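PDB 5GJO: Lysine/ornithine decarboxylase from Selenomonas ruminantium, which decarboxylates both L-lysine and L-ornithine, giving cadaverine and putrescine, with pyridoxal 5'-phosphate as cofactor. Local coordinates for residues Lys13-Ala16 against Lys17-Thr21. The protein carries 2 engineered substitutions. Sequence-based numbering, arbitrary orientation.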
loop_
_atom_site.group_PDB
_atom_site.type_symbol
_atom_site.label_atom_id
_atom_site.label_comp_id
_atom_site.label_asym_id
_atom_site.label_seq_id
_atom_site.Cartn_x
_atom_site.Cartn_y
_atom_site.Cartn_z
ATOM N N LYS A 13 -21.128 -10.864 15.469
ATOM C CA LYS A 13 -21.450 -12.259 15.206
ATOM C C LYS A 13 -22.431 -12.452 14.014
ATOM O O LYS A 13 -22.197 -13.265 13.120
ATOM C CB LYS A 13 -22.081 -12.847 16.458
ATOM C CG LYS A 13 -22.590 -14.268 16.357
ATOM C CD LYS A 13 -23.214 -14.830 17.681
ATOM C CE LYS A 13 -23.253 -16.388 17.582
ATOM N NZ LYS A 13 -24.043 -17.091 18.632
ATOM N N THR A 14 -23.526 -11.674 14.021
ATOM C CA THR A 14 -24.527 -11.802 13.012
ATOM C C THR A 14 -24.005 -11.270 11.666
ATOM O O THR A 14 -24.198 -11.904 10.608
ATOM C CB THR A 14 -25.860 -11.222 13.445
ATOM O OG1 THR A 14 -25.825 -9.808 13.653
ATOM C CG2 THR A 14 -26.355 -11.983 14.801
ATOM N N LEU A 15 -23.281 -10.159 11.710
ATOM C CA LEU A 15 -22.702 -9.633 10.475
ATOM C C LEU A 15 -21.768 -10.669 9.849
ATOM O O LEU A 15 -21.789 -10.916 8.634
ATOM C CB LEU A 15 -21.977 -8.281 10.731
ATOM C CG LEU A 15 -22.917 -7.079 10.917
ATOM C CD1 LEU A 15 -22.144 -5.967 11.629
ATOM C CD2 LEU A 15 -23.343 -6.605 9.528
ATOM N N ALA A 16 -20.884 -11.228 10.662
ATOM C CA ALA A 16 -19.833 -12.147 10.118
ATOM C C ALA A 16 -20.389 -13.514 9.730
ATOM O O ALA A 16 -19.782 -14.217 8.909
ATOM C CB ALA A 16 -18.697 -12.273 11.123
ATOM N N LYS A 17 -21.530 -13.889 10.270
ATOM C CA LYS A 17 -22.206 -15.084 9.794
ATOM C C LYS A 17 -22.668 -14.913 8.350
ATOM O O LYS A 17 -22.630 -15.822 7.562
ATOM C CB LYS A 17 -23.427 -15.357 10.644
ATOM C CG LYS A 17 -23.355 -16.616 11.456
ATOM C CD LYS A 17 -24.634 -16.817 12.254
ATOM C CE LYS A 17 -24.389 -16.859 13.761
ATOM N NZ LYS A 17 -25.399 -16.068 14.536
ATOM N N ARG A 18 -23.213 -13.737 8.092
ATOM C CA ARG A 18 -23.690 -13.307 6.788
ATOM C C ARG A 18 -22.644 -12.945 5.737
ATOM O O ARG A 18 -22.791 -13.256 4.583
ATOM C CB ARG A 18 -24.690 -12.183 6.957
ATOM C CG ARG A 18 -25.478 -11.871 5.727
ATOM C CD ARG A 18 -26.667 -11.000 6.084
ATOM N NE ARG A 18 -26.292 -9.660 6.494
ATOM C CZ ARG A 18 -26.367 -9.193 7.736
ATOM N NH1 ARG A 18 -26.007 -7.961 7.977
ATOM N NH2 ARG A 18 -26.791 -9.949 8.728
ATOM N N ILE A 19 -21.604 -12.265 6.183
ATOM C CA ILE A 19 -20.627 -11.670 5.303
ATOM C C ILE A 19 -19.226 -12.197 5.593
ATOM O O ILE A 19 -18.762 -12.072 6.690
ATOM C CB ILE A 19 -20.612 -10.140 5.509
ATOM C CG1 ILE A 19 -22.006 -9.528 5.345
ATOM C CG2 ILE A 19 -19.621 -9.470 4.589
ATOM C CD1 ILE A 19 -22.125 -8.138 5.910
ATOM N N PRO A 20 -18.531 -12.730 4.597
ATOM C CA PRO A 20 -17.190 -13.216 4.889
ATOM C C PRO A 20 -16.198 -12.132 5.271
ATOM O O PRO A 20 -16.095 -11.093 4.619
ATOM C CB PRO A 20 -16.689 -13.833 3.559
ATOM C CG PRO A 20 -17.787 -13.719 2.598
ATOM C CD PRO A 20 -18.905 -12.874 3.154
ATOM N N THR A 21 -15.452 -12.402 6.309
ATOM C CA THR A 21 -14.407 -11.525 6.757
ATOM C C THR A 21 -13.236 -11.550 5.807
ATOM O O THR A 21 -13.007 -12.599 5.179
ATOM C CB THR A 21 -13.939 -11.887 8.165
ATOM O OG1 THR A 21 -13.534 -13.250 8.237
ATOM C CG2 THR A 21 -15.018 -11.615 9.160
HETATM O O HOH W 1 -17.035 -14.310 8.204
#
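Leu15 and Ile19, one helical turn apart, run side by side in the same direction, with Leu15 CD2 4.1 Å from Ile19 CD1. Leu15 is buried, and the same methyl branch offers apolar surface to Ile19 and to the guanidinium of Arg18. Arg18 crosses the Leu15 chain, its NH1 3.4 Å from Leu15 CD2. With CG anti to the backbone N (chi1 -167°) and a bend at chi3, the guanidinium swings round the helix and partly back toward its N-terminal side, setting one face over Leu15 CA. On another side, Lys13 and Lys17 travel together toward solvent, where long, flexible chains suit an exposed surface; Lys17 NZ rests 3.7 Å from Lys13 CE, and the two ammonium groups, 4.4 Å apart from NZ to NZ, probably repel each other mildly.

Beneath these side chains lie the last i to i+4 bonds of the helix: Lys17 N to Lys13 O, Arg18 N to Thr14 O and Ile19 N to Leu15 O, the last at 2.8 Å. Ile19 then leaves helical geometry, and its extended backbone carries the chain away. The exit is bridged by a water, which donates to Ala16 O at 2.8 Å and accepts from Thr21 N at 3.1 Å.

Polar ends are fixed from outside: Thr14 OG1, on a short chain, hydrogen-bonds with Glu377, while Arg18 has the length and N-H groups for a salt bridge to Glu377 and a bond to Gln375; Thr21 OG1 hydrogen-bonds with Asp287 and Ser271. The C-terminal end of helix 9-18 is thus tied to the start of helix 376-384, and the turn delivers the chain into strand 23-26, which pairs with strands 266-276 and 369-371 of the mixed sheet.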